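PDB 2RBK: haloacid dehalogenase-like hydrolase from Bacteroides thetaiotaomicron, which probably acts as a magnesium-dependent phosphatase of the haloacid dehalogenase superfamily, here caught with a vanadate mimic of the phosphoryl-transfer transition state. Local coordinates for residues Phe7-Thr12 with Ala48-Leu53; Pro103-Glu108 with Thr151-Glu156; Cys115-Met120 with Ile134-Phe139; Lys122-Asp127 with Arg173-Phe178. One frame throughout, in Å; residues are numbered along the deposited sequence. Where two conformers were deposited one is given.

Contact 1: residues Phe7-Thr12 with Ala48-Leu53; sequences FDIDGT and AIINNL. With MG (magnesium ion), chain B; VN4 (oxido(dioxo)vanadium), chain C.
I9 carries most of this contact, with the end of its side chain meeting L53 and I50. I9 CD1 lies 3.8 Å from L53 CD1, and I50 CG2 approaches the same methyl more loosely. The other branch, I9 CG2, stands anti to its own nitrogen and packs against the amide of N52, with ND2 3.6 Å away. That amide, whose OD1 is buried and finds no partner in the model, also comes near D10: N52 ND2 is 3.5 Å from D10 OD1, the two side chains crossing at roughly a right angle. The firmer polar partner of D10 is R45, which forms a salt bridge with D10 OD2.

On its other flank the 7-12 loop holds the metals. D8 splits its carboxylate between them, with OD2 2.0 Å from vanadium and OD1 2.1 Å from magnesium. T12 OG1 donates to the anti lone pair of D8 OD1, a second-shell bond that steadies the carboxylate. The carbonyl of D10 is a further magnesium ligand, and D211 supplies another. Two backbone amides grip one oxygen of the vanadate, I9 N at 2.9 Å and D10 N at 3.0 Å from VN4 O1.

Vanadium also takes water 3 at 2.1 Å, nearly in line with D8 OD2 (about 171° across the metal), so the two are apical ligands of a trigonal bipyramid. This geometry is consistent with in-line phosphoryl transfer to the first aspartate of the HAD DxDx(T/V) motif, on a loop that I9 ties to the neighbouring segment.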
# COMPACT_ATOMS: atom_id res chain seq x y z
N PHE A 7 -7.78 5.20 -0.77
CA PHE A 7 -7.65 4.69 0.60
C PHE A 7 -6.50 3.69 0.70
O PHE A 7 -6.52 2.64 0.05
CB PHE A 7 -8.90 3.96 1.02
CG PHE A 7 -10.12 4.83 1.15
CD1 PHE A 7 -11.04 4.93 0.14
CD2 PHE A 7 -10.33 5.60 2.30
CE1 PHE A 7 -12.17 5.72 0.26
CE2 PHE A 7 -11.45 6.40 2.40
CZ PHE A 7 -12.37 6.47 1.39
N ASP A 8 -5.55 3.98 1.60
CA ASP A 8 -4.71 2.93 2.12
C ASP A 8 -5.56 1.88 2.82
O ASP A 8 -6.66 2.16 3.27
CB ASP A 8 -3.72 3.55 3.10
CG ASP A 8 -2.82 2.59 3.78
OD1 ASP A 8 -2.73 2.65 5.03
OD2 ASP A 8 -2.18 1.76 3.07
N ILE A 9 -5.03 0.65 2.91
CA ILE A 9 -5.78 -0.40 3.61
C ILE A 9 -5.34 -0.43 5.09
O ILE A 9 -6.14 -0.11 5.99
CB ILE A 9 -5.61 -1.80 3.00
CG1 ILE A 9 -6.05 -1.83 1.55
CG2 ILE A 9 -6.34 -2.80 3.85
CD1 ILE A 9 -5.69 -3.15 0.86
N ASP A 10 -4.13 -0.86 5.36
CA ASP A 10 -3.76 -1.21 6.75
C ASP A 10 -3.58 0.04 7.60
O ASP A 10 -2.79 0.91 7.32
CB ASP A 10 -2.51 -2.05 6.72
CG ASP A 10 -2.74 -3.33 5.97
OD1 ASP A 10 -3.50 -4.17 6.50
OD2 ASP A 10 -2.24 -3.47 4.83
N GLY A 11 -4.36 0.16 8.66
CA GLY A 11 -4.38 1.29 9.55
C GLY A 11 -5.24 2.43 9.06
O GLY A 11 -5.32 3.46 9.73
N THR A 12 -5.90 2.27 7.92
CA THR A 12 -6.71 3.34 7.30
C THR A 12 -8.14 2.84 7.08
O THR A 12 -9.09 3.42 7.63
CB THR A 12 -6.01 3.81 6.01
OG1 THR A 12 -4.74 4.35 6.35
CG2 THR A 12 -6.87 4.90 5.32
N ALA A 48 -2.38 -10.50 -4.36
CA ALA A 48 -2.32 -11.83 -3.84
C ALA A 48 -2.53 -11.90 -2.31
O ALA A 48 -2.98 -12.96 -1.86
CB ALA A 48 -0.97 -12.57 -4.13
N ILE A 49 -2.27 -10.83 -1.58
CA ILE A 49 -2.46 -10.86 -0.13
C ILE A 49 -3.51 -9.84 0.31
O ILE A 49 -3.62 -9.58 1.51
CB ILE A 49 -1.15 -10.70 0.65
CG1 ILE A 49 -0.54 -9.31 0.57
CG2 ILE A 49 -0.18 -11.79 0.23
CD1 ILE A 49 0.67 -9.10 1.42
N ILE A 50 -4.33 -9.31 -0.61
CA ILE A 50 -5.46 -8.45 -0.21
C ILE A 50 -6.61 -9.37 0.15
O ILE A 50 -7.50 -9.68 -0.67
CB ILE A 50 -5.81 -7.42 -1.30
CG1 ILE A 50 -4.64 -6.52 -1.58
CG2 ILE A 50 -7.04 -6.62 -0.85
CD1 ILE A 50 -4.85 -5.53 -2.70
N ASN A 51 -6.61 -9.85 1.39
CA ASN A 51 -7.54 -10.85 1.91
C ASN A 51 -8.44 -10.22 2.97
O ASN A 51 -9.13 -10.95 3.67
CB ASN A 51 -6.79 -12.06 2.49
CG ASN A 51 -6.08 -11.72 3.80
OD1 ASN A 51 -5.80 -10.57 4.11
ND2 ASN A 51 -5.76 -12.73 4.61
N ASN A 52 -8.44 -8.89 3.08
CA ASN A 52 -9.07 -8.20 4.24
C ASN A 52 -10.08 -7.17 3.80
O ASN A 52 -10.54 -6.38 4.63
CB ASN A 52 -7.95 -7.64 5.13
CG ASN A 52 -7.03 -6.65 4.45
OD1 ASN A 52 -7.14 -6.45 3.21
ND2 ASN A 52 -6.10 -6.13 5.23
N LEU A 53 -10.52 -7.18 2.51
CA LEU A 53 -11.43 -6.23 1.98
C LEU A 53 -12.76 -6.81 1.54
O LEU A 53 -13.55 -6.15 0.87
CB LEU A 53 -10.86 -5.42 0.80
CG LEU A 53 -9.65 -4.56 1.12
CD1 LEU A 53 -9.29 -3.81 -0.18
CD2 LEU A 53 -9.94 -3.62 2.26
MG MG B . -1.27 1.90 6.27
V VN4 C . -1.22 -0.00 3.29
O1 VN4 C . -2.56 -0.86 2.81
O2 VN4 C . -0.92 0.33 4.99
O3 VN4 C . 0.34 0.12 2.32
O HOH W 1 0.18 3.02 5.26
O HOH W 2 -0.01 1.27 7.80
O HOH W 3 -0.47 -1.99 3.41

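Contact 2: residues Pro103-Glu108 with Thr151-Glu156; sequences PCIFVE and TPFITE
P103 and F153 meet at one end of the strand pair, just before strand 104-107 and just after strand 149-152. From CB outward, the F153 side chain runs along the 103-108 segment: CB rests 3.9 Å from P103 CG, and CD1 passes 3.6 Å from P103 O, which lies near the ring plane at its edge. Further along, CE1 reaches I105 CD1 at 3.9 Å, and CZ touches the same methyl, again edge-on and in the plane of the ring. CG sits anti to the carbonyl carbon (chi1 -77°), which turns the ring edge toward P103 O and I105; the inverse gamma turn centred on F153 starts the chain's departure. With only an alanine at this position, I105 CD1 and the ring of P103 would probably lose their aromatic neighbour, and a gap would open facing F125 and F178, whose rings also meet this one.

The strands 104-107 and 149-152 belong to the three-stranded antiparallel sheet of the cap domain, as in other Cof-type HAD hydrolases, with 104-107 in the middle. I105 and T151 form a hydrogen-bonded pair: T151 N gives to I105 O at 2.8 Å, and I105 N to T151 O at 3.0 Å. F153 N to P103 O, 3.0 Å and nearly straight at 170°, continues the ladder. On the face of I105 and T151 the CB atoms approach to 4.0 Å, while T151 OG1 is hydrogen-bonded to D180. The other face bears the non-hydrogen-bonded pair C104 and P152; there C104 SG lies 3.9 Å from P152 CB, and helix 87-100 covers both residues through C97.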
# COMPACT_ATOMS: atom_id res chain seq x y z
N PRO A 103 14.83 -12.27 6.10
CA PRO A 103 13.96 -12.75 5.03
C PRO A 103 13.59 -11.62 4.06
O PRO A 103 13.69 -10.42 4.35
CB PRO A 103 12.69 -13.18 5.76
CG PRO A 103 12.81 -12.71 7.16
CD PRO A 103 14.20 -12.22 7.39
N CYS A 104 13.10 -12.06 2.90
CA CYS A 104 12.63 -11.11 1.89
C CYS A 104 11.55 -11.78 1.05
O CYS A 104 11.71 -12.92 0.64
CB CYS A 104 13.79 -10.65 1.02
SG CYS A 104 13.40 -9.26 -0.08
N ILE A 105 10.46 -11.06 0.84
CA ILE A 105 9.37 -11.45 -0.05
C ILE A 105 9.65 -10.88 -1.42
O ILE A 105 10.10 -9.73 -1.60
CB ILE A 105 8.02 -10.96 0.49
CG1 ILE A 105 7.70 -11.61 1.84
CG2 ILE A 105 6.90 -11.09 -0.49
CD1 ILE A 105 6.58 -10.92 2.59
N PHE A 106 9.40 -11.70 -2.45
CA PHE A 106 9.56 -11.32 -3.86
C PHE A 106 8.25 -11.51 -4.56
O PHE A 106 7.72 -12.64 -4.58
CB PHE A 106 10.67 -12.13 -4.54
CG PHE A 106 12.05 -11.88 -3.98
CD1 PHE A 106 12.49 -12.55 -2.85
CD2 PHE A 106 12.91 -10.96 -4.56
CE1 PHE A 106 13.72 -12.29 -2.33
CE2 PHE A 106 14.16 -10.75 -4.06
CZ PHE A 106 14.57 -11.41 -2.91
N VAL A 107 7.69 -10.46 -5.12
CA VAL A 107 6.38 -10.49 -5.72
C VAL A 107 6.50 -10.33 -7.24
O VAL A 107 7.07 -9.34 -7.71
CB VAL A 107 5.44 -9.38 -5.17
CG1 VAL A 107 4.04 -9.70 -5.63
CG2 VAL A 107 5.54 -9.22 -3.69
N GLU A 108 5.96 -11.29 -7.96
CA GLU A 108 5.83 -11.27 -9.41
C GLU A 108 4.39 -10.93 -9.74
O GLU A 108 3.53 -10.83 -8.87
CB GLU A 108 6.19 -12.63 -9.98
CG GLU A 108 7.62 -13.07 -9.67
CD GLU A 108 7.77 -14.54 -9.96
OE1 GLU A 108 7.99 -14.99 -11.08
OE2 GLU A 108 7.59 -15.32 -9.00
N THR A 151 10.01 -7.11 -0.58
CA THR A 151 9.72 -6.69 0.80
C THR A 151 10.74 -7.31 1.74
O THR A 151 10.50 -8.42 2.28
CB THR A 151 8.27 -7.02 1.13
OG1 THR A 151 7.44 -6.32 0.18
CG2 THR A 151 7.95 -6.56 2.53
N PRO A 152 11.88 -6.66 1.89
CA PRO A 152 12.89 -7.12 2.85
C PRO A 152 12.54 -6.75 4.27
O PRO A 152 12.04 -5.67 4.57
CB PRO A 152 14.17 -6.35 2.40
CG PRO A 152 13.61 -5.09 1.83
CD PRO A 152 12.37 -5.50 1.09
N PHE A 153 12.82 -7.70 5.20
CA PHE A 153 12.57 -7.49 6.62
C PHE A 153 13.85 -6.90 7.21
O PHE A 153 14.64 -7.55 7.90
CB PHE A 153 12.16 -8.82 7.28
CG PHE A 153 10.74 -9.16 6.97
CD1 PHE A 153 10.43 -9.57 5.67
CD2 PHE A 153 9.66 -9.06 7.84
CE1 PHE A 153 9.14 -9.87 5.33
CE2 PHE A 153 8.35 -9.38 7.51
CZ PHE A 153 8.08 -9.76 6.19
N ILE A 154 14.10 -5.61 6.87
CA ILE A 154 15.32 -4.86 7.28
C ILE A 154 14.94 -3.68 8.12
O ILE A 154 13.90 -3.07 7.92
CB ILE A 154 16.10 -4.41 6.02
CG1 ILE A 154 15.28 -3.59 5.02
CG2 ILE A 154 16.74 -5.67 5.41
CD1 ILE A 154 16.10 -3.06 3.88
N THR A 155 15.84 -3.37 9.07
CA THR A 155 15.71 -2.17 9.87
C THR A 155 16.06 -0.94 9.02
O THR A 155 16.62 -1.08 7.95
CB THR A 155 16.66 -2.18 11.09
OG1 THR A 155 18.02 -2.20 10.57
CG2 THR A 155 16.53 -3.36 12.01
N GLU A 156 15.84 0.28 9.58
CA GLU A 156 16.27 1.54 8.91
C GLU A 156 17.78 1.55 8.76
O GLU A 156 18.29 1.99 7.72
CB GLU A 156 15.69 2.69 9.70
CG GLU A 156 14.16 2.78 9.66
CD GLU A 156 13.74 4.15 10.17
OE1 GLU A 156 14.14 5.16 9.57
OE2 GLU A 156 12.99 4.20 11.15

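Contact 3: residues Cys115-Met120 with Ile134-Phe139; sequences CQPNEM and IPTVSF
C115 points its CB almost straight down onto the ring of F139, 3.4 Å from the centroid and only 8° off the normal, a close CH-pi contact. The sulfur stays over the same face but further off centre, with SG 4.3 Å from the F139 centroid. With SG anti to its own carbonyl carbon (chi1 -59°), the thiol also leans toward the neighbouring backbone, and SG stands 3.4 Å from V137 O. Q116 comes to the ring obliquely: CG is 3.6 Å from F139 CE1, and the bend at chi2 lays the amide nearly parallel to the ring, 16° between planes. At the solvent-facing margin P117 CG rests 3.5 Å from T136 OG1.

Two waters close the polar side. Water 5 accepts from Q116 N and donates to V137 O; water 4 accepts from both Q116 NE2 and F139 N. A serine in place of F139 would probably strip C115 CB of the aromatic face it rests on and leave a gap beside F106 and C97, which the ring also touches.

S138 caps the helix that F139 begins, its OG accepting from E141 N, and N118 OD1 likewise takes M120 N at the start of helix 119-128. The loop before F139 runs beside edge strand 112-115, with backbone hydrogen bonds between V114 and both P135 and V137; this is strand-end and helix-start packing within the layered alpha/beta cap domain.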
# COMPACT_ATOMS: atom_id res chain seq x y z
N CYS A 115 11.78 -15.81 0.89
CA CYS A 115 13.07 -16.45 1.02
C CYS A 115 13.46 -16.44 2.51
O CYS A 115 13.42 -15.41 3.16
CB CYS A 115 14.10 -15.77 0.20
SG CYS A 115 13.72 -15.71 -1.56
N GLN A 116 13.83 -17.63 3.04
CA GLN A 116 14.28 -17.81 4.40
C GLN A 116 13.39 -17.15 5.45
O GLN A 116 13.83 -16.40 6.35
CB GLN A 116 15.75 -17.37 4.55
CG GLN A 116 16.73 -18.02 3.61
CD GLN A 116 16.94 -19.48 3.87
OE1 GLN A 116 16.91 -19.92 5.04
NE2 GLN A 116 17.31 -20.24 2.84
N PRO A 117 12.10 -17.46 5.40
CA PRO A 117 11.22 -16.84 6.36
C PRO A 117 11.60 -17.15 7.82
O PRO A 117 12.00 -18.29 8.07
CB PRO A 117 9.86 -17.42 6.00
CG PRO A 117 10.11 -18.72 5.28
CD PRO A 117 11.40 -18.43 4.56
N ASN A 118 11.49 -16.19 8.72
CA ASN A 118 11.96 -16.34 10.13
C ASN A 118 10.95 -15.70 11.10
O ASN A 118 9.80 -15.43 10.71
CB ASN A 118 13.37 -15.87 10.35
CG ASN A 118 13.58 -14.38 10.32
OD1 ASN A 118 12.64 -13.63 10.26
ND2 ASN A 118 14.84 -13.91 10.38
N GLU A 119 11.31 -15.48 12.35
CA GLU A 119 10.39 -14.94 13.34
C GLU A 119 9.74 -13.65 12.87
O GLU A 119 8.62 -13.34 13.19
CB GLU A 119 10.99 -14.74 14.72
CG GLU A 119 10.12 -13.98 15.73
CD GLU A 119 8.86 -14.74 16.15
OE1 GLU A 119 8.71 -15.98 15.88
OE2 GLU A 119 8.03 -14.10 16.86
N MET A 120 10.46 -12.76 12.20
CA MET A 120 9.82 -11.55 11.79
C MET A 120 8.64 -11.81 10.84
O MET A 120 7.57 -11.13 10.98
CB MET A 120 10.86 -10.55 11.20
CG MET A 120 11.92 -10.24 12.25
SD MET A 120 11.53 -9.06 13.45
CE MET A 120 10.20 -9.49 14.52
N ILE A 134 2.97 -17.67 2.66
CA ILE A 134 3.55 -17.41 1.35
C ILE A 134 4.51 -18.55 1.04
O ILE A 134 5.29 -18.94 1.90
CB ILE A 134 4.29 -16.07 1.34
CG1 ILE A 134 3.30 -14.90 1.57
CG2 ILE A 134 5.08 -15.86 0.10
CD1 ILE A 134 3.95 -13.60 1.93
N PRO A 135 4.52 -19.12 -0.15
CA PRO A 135 5.43 -20.24 -0.43
C PRO A 135 6.88 -19.82 -0.38
O PRO A 135 7.25 -18.71 -0.77
CB PRO A 135 5.09 -20.62 -1.87
CG PRO A 135 3.78 -20.03 -2.15
CD PRO A 135 3.63 -18.82 -1.30
N THR A 136 7.72 -20.72 0.11
CA THR A 136 9.13 -20.50 0.19
C THR A 136 9.87 -20.88 -1.07
O THR A 136 9.61 -21.92 -1.64
CB THR A 136 9.70 -21.31 1.39
OG1 THR A 136 9.20 -20.82 2.61
CG2 THR A 136 11.23 -21.25 1.46
N VAL A 137 10.81 -20.05 -1.49
CA VAL A 137 11.72 -20.35 -2.58
C VAL A 137 13.11 -19.91 -2.13
O VAL A 137 13.25 -19.05 -1.22
CB VAL A 137 11.33 -19.68 -3.90
CG1 VAL A 137 9.89 -20.07 -4.25
CG2 VAL A 137 11.56 -18.22 -3.96
N SER A 138 14.14 -20.44 -2.81
CA SER A 138 15.49 -20.02 -2.51
C SER A 138 15.74 -18.61 -2.97
O SER A 138 15.16 -18.11 -3.93
CB SER A 138 16.52 -20.96 -3.13
OG SER A 138 16.50 -20.77 -4.55
N PHE A 139 16.73 -17.95 -2.32
CA PHE A 139 17.19 -16.66 -2.79
C PHE A 139 17.70 -16.74 -4.21
O PHE A 139 17.53 -15.80 -4.98
CB PHE A 139 18.27 -16.08 -1.89
CG PHE A 139 17.77 -15.35 -0.66
CD1 PHE A 139 17.94 -15.83 0.61
CD2 PHE A 139 17.12 -14.12 -0.82
CE1 PHE A 139 17.50 -15.10 1.68
CE2 PHE A 139 16.72 -13.40 0.26
CZ PHE A 139 16.90 -13.91 1.54
O HOH W 4 18.33 -19.46 -0.05
O HOH W 5 14.46 -19.76 1.20

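Contact 4: residues Lys122-Asp127 with Arg173-Phe178; sequences KKIFYD and RWYPAF. With VN4 (oxido(dioxo)vanadium), chain C.
I124 turns its two branches to different residues of the 173-178 loop. CD1 presses on A177 CB at 3.3 Å, tighter than ordinary van der Waals contact, and chi2 stands at 133°, away from a staggered position, consistent with a mildly strained fit. CG2 goes the other way, 3.4 Å from Y175 CE2, and also meets the edge of F178 near its ring plane, 3.7 Å from CE2.

F125, next along the helix, enters edge-first. Its CE1 lies over the face of F178, 3.4 Å from F178 CZ, in a T-shaped pair whose centroids are 5.0 Å apart with planes at 65°. F178 and W174 both hold CG between the backbone nitrogen and the carbonyl carbon, which brings the two rings together within the loop: F178 CZ sits 3.5 Å above one face of the indole, while W174 CE2 lies at the edge of F178. Over the opposite indole face, and above its centre, stands water 3, the vanadium-bound water. One indole thus separates the aromatic packing from the vanadate.

The helix itself widens here into a pi-type turn, D127 N reaching back to K122 O.

F153 extends the cluster toward the sheet. W174 belongs to the vanadate pocket, and the contact backs a cap-domain loop that reaches over the HAD active site, as in capped members of the superfamily.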
# COMPACT_ATOMS: atom_id res chain seq x y z
N LYS A 122 6.62 -14.60 10.50
CA LYS A 122 5.57 -15.26 11.26
C LYS A 122 4.69 -14.32 12.08
O LYS A 122 3.47 -14.23 12.07
CB LYS A 122 6.30 -16.19 12.27
CG LYS A 122 5.28 -16.88 13.18
CD LYS A 122 6.00 -17.76 14.19
CE LYS A 122 5.03 -18.50 15.10
NZ LYS A 122 4.49 -17.56 16.10
N LYS A 123 5.49 -13.60 12.87
CA LYS A 123 4.92 -12.73 13.88
C LYS A 123 4.04 -11.69 13.19
O LYS A 123 2.88 -11.47 13.57
CB LYS A 123 6.06 -12.11 14.70
CG LYS A 123 5.81 -11.13 15.83
CD LYS A 123 7.16 -10.69 16.40
CE LYS A 123 7.06 -9.31 17.07
NZ LYS A 123 6.68 -9.50 18.50
N ILE A 124 4.62 -11.06 12.15
CA ILE A 124 4.00 -9.88 11.56
C ILE A 124 3.04 -10.29 10.47
O ILE A 124 1.85 -9.99 10.49
CB ILE A 124 5.12 -8.93 11.08
CG1 ILE A 124 5.95 -8.42 12.22
CG2 ILE A 124 4.54 -7.76 10.27
CD1 ILE A 124 7.43 -8.40 12.17
N PHE A 125 3.50 -10.95 9.41
CA PHE A 125 2.59 -11.20 8.30
C PHE A 125 1.51 -12.21 8.61
O PHE A 125 0.35 -12.01 8.21
CB PHE A 125 3.40 -11.66 7.08
CG PHE A 125 3.76 -10.55 6.12
CD1 PHE A 125 4.47 -9.45 6.52
CD2 PHE A 125 3.37 -10.58 4.81
CE1 PHE A 125 4.72 -8.39 5.69
CE2 PHE A 125 3.60 -9.52 3.93
CZ PHE A 125 4.29 -8.42 4.38
N TYR A 126 1.79 -13.30 9.32
CA TYR A 126 0.78 -14.33 9.46
C TYR A 126 -0.07 -14.15 10.71
O TYR A 126 -1.29 -14.01 10.71
CB TYR A 126 1.48 -15.72 9.50
CG TYR A 126 2.34 -15.98 8.28
CD1 TYR A 126 2.08 -15.37 7.08
CD2 TYR A 126 3.41 -16.85 8.33
CE1 TYR A 126 2.84 -15.61 5.98
CE2 TYR A 126 4.21 -17.10 7.22
CZ TYR A 126 3.91 -16.46 6.05
OH TYR A 126 4.67 -16.69 4.91
N ASP A 127 0.57 -14.20 11.87
CA ASP A 127 -0.19 -14.27 13.12
C ASP A 127 -0.91 -12.96 13.42
O ASP A 127 -1.98 -13.02 14.03
CB ASP A 127 0.68 -14.63 14.32
CG ASP A 127 1.16 -16.07 14.22
OD1 ASP A 127 0.64 -16.82 13.35
OD2 ASP A 127 2.06 -16.36 15.01
N ARG A 173 7.71 2.38 3.83
CA ARG A 173 7.16 1.48 4.89
C ARG A 173 5.71 1.84 5.31
O ARG A 173 5.32 2.99 5.45
CB ARG A 173 7.96 1.48 6.17
CG ARG A 173 9.42 1.26 6.12
CD ARG A 173 10.24 1.13 7.40
NE ARG A 173 11.64 0.90 6.97
CZ ARG A 173 12.31 -0.16 7.23
NH1 ARG A 173 11.80 -1.09 8.02
NH2 ARG A 173 13.55 -0.34 6.76
N TRP A 174 4.89 0.78 5.54
CA TRP A 174 3.61 0.82 6.18
C TRP A 174 3.49 0.14 7.52
O TRP A 174 2.53 0.22 8.19
CB TRP A 174 2.51 0.30 5.24
CG TRP A 174 2.64 -1.05 4.62
CD1 TRP A 174 3.33 -1.38 3.46
CD2 TRP A 174 2.06 -2.28 5.08
NE1 TRP A 174 3.22 -2.68 3.19
CE2 TRP A 174 2.44 -3.28 4.14
CE3 TRP A 174 1.26 -2.65 6.14
CZ2 TRP A 174 2.07 -4.62 4.21
CZ3 TRP A 174 0.87 -3.97 6.24
CH2 TRP A 174 1.26 -4.90 5.30
N TYR A 175 4.58 -0.53 7.87
CA TYR A 175 4.68 -1.23 9.12
C TYR A 175 6.15 -1.21 9.57
O TYR A 175 6.98 -1.32 8.62
CB TYR A 175 4.14 -2.67 9.03
CG TYR A 175 3.94 -3.36 10.33
CD1 TYR A 175 2.77 -3.12 11.07
CD2 TYR A 175 4.87 -4.24 10.86
CE1 TYR A 175 2.55 -3.74 12.28
CE2 TYR A 175 4.67 -4.86 12.06
CZ TYR A 175 3.49 -4.61 12.76
OH TYR A 175 3.33 -5.24 13.97
N PRO A 176 6.53 -1.08 10.81
CA PRO A 176 7.98 -0.89 11.08
C PRO A 176 8.90 -2.07 10.80
O PRO A 176 10.16 -2.05 10.64
CB PRO A 176 7.95 -0.48 12.58
CG PRO A 176 6.54 -0.12 12.85
CD PRO A 176 5.63 -0.99 12.00
N ALA A 177 8.43 -3.33 10.74
CA ALA A 177 9.50 -4.32 10.64
C ALA A 177 10.09 -4.64 9.28
O ALA A 177 11.01 -5.48 9.09
CB ALA A 177 8.89 -5.62 11.19
N PHE A 178 9.60 -3.98 8.24
CA PHE A 178 9.97 -4.30 6.87
C PHE A 178 9.69 -3.11 5.98
O PHE A 178 9.02 -2.18 6.42
CB PHE A 178 9.15 -5.48 6.42
CG PHE A 178 7.62 -5.31 6.43
CD1 PHE A 178 6.98 -4.83 5.30
CD2 PHE A 178 6.83 -5.65 7.54
CE1 PHE A 178 5.60 -4.69 5.28
CE2 PHE A 178 5.44 -5.52 7.53
CZ PHE A 178 4.84 -5.04 6.38
V VN4 C . -1.22 -0.00 3.29
O1 VN4 C . -2.56 -0.86 2.81
O2 VN4 C . -0.92 0.33 4.99
O3 VN4 C . 0.34 0.12 2.32
O HOH W 3 -0.47 -1.99 3.41

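From the N terminus, contact 1 closes first, joining the loop after strand 4-7 to the one after strand 38-42 in the core domain before any cap contact begins. Contact 2 then opens at strand 104-107 and closes at 149-152; contact 3 is nested inside its loop, tying the end of strand 112-115 to the start of helix 139-143. Contact 4 begins on helix 119-128, within both of these loops, and ends beyond them, so it crosses contacts 2 and 3. Strands 104-107 and 112-115 link contacts 2 and 3 through C104 O and C115 N. Cap and core meet at the vanadate, shared by contacts 1 and 4, where D10 touches W174.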